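Local coordinates for protein tetraacyldisaccharide 4'-kinase (PDB 4EHX) that probably transfers the gamma-phosphate of ATP to the 4'-position of a tetraacyldisaccharide 1-phosphate, forming lipid IVA in lipid A biosynthesis, at residues K246-K251 with L294-K299. Numbering follows the deposited sequence.
Sequences KNLGIK and LNFKVK
Leu-294 meets Leu-248 and Ile-250 with one methyl each, so that a single strand residue bridges the last turn of a helix and the loop that follows it. Leu-248 and Leu-294 meet end on, CD1 to CD1 at 3.8 Å. The other branch of Leu-294 lies alongside Ile-250, the two side chains pointing in opposing directions, with CD2 of Leu-294 3.9 Å from CD1 of Ile-250. In Ile-250 the longer branch does the touching: a chi1 of -60° sets CG1 opposite the carbonyl carbon, and the extended chi2 (168°) then carries CD1 out to the leucine.

Phe-296 adds a looser apolar contact. Its ring leans off the strand toward the helix end, partly back in the direction of Leu-294, and CZ comes within 4.3 Å of Leu-248 CD1, which approaches the ring obliquely. The same leucine methyl thus touches both Leu-294 and Phe-296. All of these contacts are apolar and modest in extent, burying 125 Å² in total, with the two backbones well apart: the nearest CA atoms, those of Leu-248 and Leu-294, are 10.2 Å from each other.

Between the two aliphatic residues of 246-251, Gly-249 ends the helix in a Schellman motif. Its positive phi (81°) turns the chain, and its N donates a hydrogen bond to Lys-246 O at 3.0 Å, while Leu-248 and Ile-250 on either side of it both face the strand.

Helix 237-248 continues this packing through Val-244, which touches Leu-294 and Phe-296, and Leu-245, which touches Leu-294 and Ile-250. Beyond the turn, Lys-251 makes a backbone hydrogen bond with Val-229 of strand 229-233, whereas strand 291-300 pairs antiparallel with strand 201-212 and, through Val-298, touches helix 51-61, whose first residues belong to the predicted ATP-binding P-loop.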
loop_
_atom_site.group_PDB
_atom_site.type_symbol
_atom_site.label_atom_id
_atom_site.label_comp_id
_atom_site.label_asym_id
_atom_site.label_seq_id
_atom_site.Cartn_x
_atom_site.Cartn_y
_atom_site.Cartn_z
ATOM N N LYS A 246 20.575 -8.561 -2.973
ATOM C CA LYS A 246 21.460 -9.718 -2.871
ATOM C C LYS A 246 20.787 -10.987 -3.393
ATOM O O LYS A 246 21.358 -11.710 -4.208
ATOM C CB LYS A 246 21.914 -9.919 -1.421
ATOM C CG LYS A 246 22.851 -11.100 -1.221
ATOM C CD LYS A 246 23.257 -11.253 0.237
ATOM C CE LYS A 246 24.215 -12.423 0.419
ATOM N NZ LYS A 246 24.657 -12.582 1.833
ATOM N N ASN A 247 19.568 -11.246 -2.925
ATOM C CA ASN A 247 18.832 -12.440 -3.336
ATOM C C ASN A 247 18.521 -12.475 -4.832
ATOM O O ASN A 247 18.334 -13.547 -5.407
ATOM C CB ASN A 247 17.539 -12.596 -2.524
ATOM C CG ASN A 247 17.797 -12.826 -1.043
ATOM O OD1 ASN A 247 17.028 -12.377 -0.191
ATOM N ND2 ASN A 247 18.884 -13.526 -0.731
ATOM N N LEU A 248 18.463 -11.304 -5.458
ATOM C CA LEU A 248 18.187 -11.219 -6.888
ATOM C C LEU A 248 19.457 -11.413 -7.709
ATOM O O LEU A 248 19.397 -11.622 -8.920
ATOM C CB LEU A 248 17.534 -9.879 -7.241
ATOM C CG LEU A 248 16.110 -9.654 -6.730
ATOM C CD1 LEU A 248 15.567 -8.315 -7.210
ATOM C CD2 LEU A 248 15.201 -10.789 -7.175
ATOM N N GLY A 249 20.605 -11.341 -7.042
ATOM C CA GLY A 249 21.880 -11.527 -7.708
ATOM C C GLY A 249 22.359 -10.283 -8.429
ATOM O O GLY A 249 23.226 -10.350 -9.299
ATOM N N ILE A 250 21.788 -9.138 -8.074
ATOM C CA ILE A 250 22.220 -7.873 -8.653
ATOM C C ILE A 250 23.556 -7.440 -8.045
ATOM O O ILE A 250 23.712 -7.418 -6.821
ATOM C CB ILE A 250 21.153 -6.778 -8.459
ATOM C CG1 ILE A 250 19.846 -7.196 -9.145
ATOM C CG2 ILE A 250 21.650 -5.451 -9.002
ATOM C CD1 ILE A 250 18.647 -6.333 -8.789
ATOM N N LYS A 251 24.524 -7.110 -8.898
ATOM C CA LYS A 251 25.849 -6.722 -8.423
ATOM C C LYS A 251 25.910 -5.257 -7.995
ATOM O O LYS A 251 25.804 -4.347 -8.820
ATOM C CB LYS A 251 26.913 -7.013 -9.482
ATOM C CG LYS A 251 27.133 -8.500 -9.758
ATOM C CD LYS A 251 28.186 -8.735 -10.838
ATOM C CE LYS A 251 28.419 -10.227 -11.093
ATOM N NZ LYS A 251 29.424 -10.511 -12.159
ATOM N N LEU A 294 13.142 -1.406 -8.226
ATOM C CA LEU A 294 12.756 -2.746 -8.613
ATOM C C LEU A 294 11.235 -2.818 -8.749
ATOM O O LEU A 294 10.495 -2.168 -8.005
ATOM C CB LEU A 294 13.245 -3.755 -7.583
ATOM C CG LEU A 294 14.733 -3.693 -7.225
ATOM C CD1 LEU A 294 15.062 -4.698 -6.124
ATOM C CD2 LEU A 294 15.591 -3.937 -8.451
ATOM N N ASN A 295 10.768 -3.605 -9.708
ATOM C CA ASN A 295 9.335 -3.761 -9.909
ATOM C C ASN A 295 8.936 -5.213 -9.732
ATOM O O ASN A 295 9.451 -6.101 -10.414
ATOM C CB ASN A 295 8.929 -3.250 -11.294
ATOM C CG ASN A 295 7.430 -3.014 -11.418
ATOM O OD1 ASN A 295 6.690 -3.075 -10.434
ATOM N ND2 ASN A 295 6.981 -2.721 -12.627
ATOM N N PHE A 296 8.034 -5.447 -8.791
ATOM C CA PHE A 296 7.500 -6.772 -8.541
ATOM C C PHE A 296 6.054 -6.842 -9.016
ATOM O O PHE A 296 5.371 -5.823 -9.093
ATOM C CB PHE A 296 7.594 -7.094 -7.051
ATOM C CG PHE A 296 8.995 -7.301 -6.578
ATOM C CD1 PHE A 296 9.830 -6.221 -6.357
ATOM C CD2 PHE A 296 9.489 -8.579 -6.371
ATOM C CE1 PHE A 296 11.133 -6.414 -5.928
ATOM C CE2 PHE A 296 10.783 -8.779 -5.943
ATOM C CZ PHE A 296 11.611 -7.691 -5.725
ATOM N N LYS A 297 5.599 -8.041 -9.362
ATOM C CA LYS A 297 4.218 -8.230 -9.779
ATOM C C LYS A 297 3.558 -9.185 -8.807
ATOM O O LYS A 297 4.221 -10.068 -8.263
ATOM C CB LYS A 297 4.147 -8.776 -11.210
ATOM C CG LYS A 297 4.516 -7.757 -12.287
ATOM C CD LYS A 297 3.554 -6.575 -12.281
ATOM C CE LYS A 297 4.015 -5.467 -13.218
ATOM N NZ LYS A 297 4.087 -5.908 -14.634
ATOM N N VAL A 298 2.263 -8.986 -8.565
ATOM C CA VAL A 298 1.506 -9.877 -7.701
ATOM C C VAL A 298 1.044 -11.071 -8.509
ATOM O O VAL A 298 0.552 -10.931 -9.627
ATOM C CB VAL A 298 0.253 -9.190 -7.089
ATOM C CG1 VAL A 298 -0.766 -10.241 -6.636
ATOM C CG2 VAL A 298 0.648 -8.273 -5.938
ATOM N N LYS A 299 1.212 -12.252 -7.937
ATOM C CA LYS A 299 0.635 -13.451 -8.506
ATOM C C LYS A 299 -0.313 -13.970 -7.449
ATOM O O LYS A 299 0.114 -14.285 -6.337
ATOM C CB LYS A 299 1.714 -14.495 -8.769
ATOM C CG LYS A 299 2.900 -13.969 -9.576
ATOM C CD LYS A 299 2.503 -13.721 -11.012
ATOM C CE LYS A 299 3.733 -13.351 -11.866
ATOM N NZ LYS A 299 3.342 -13.063 -13.272
#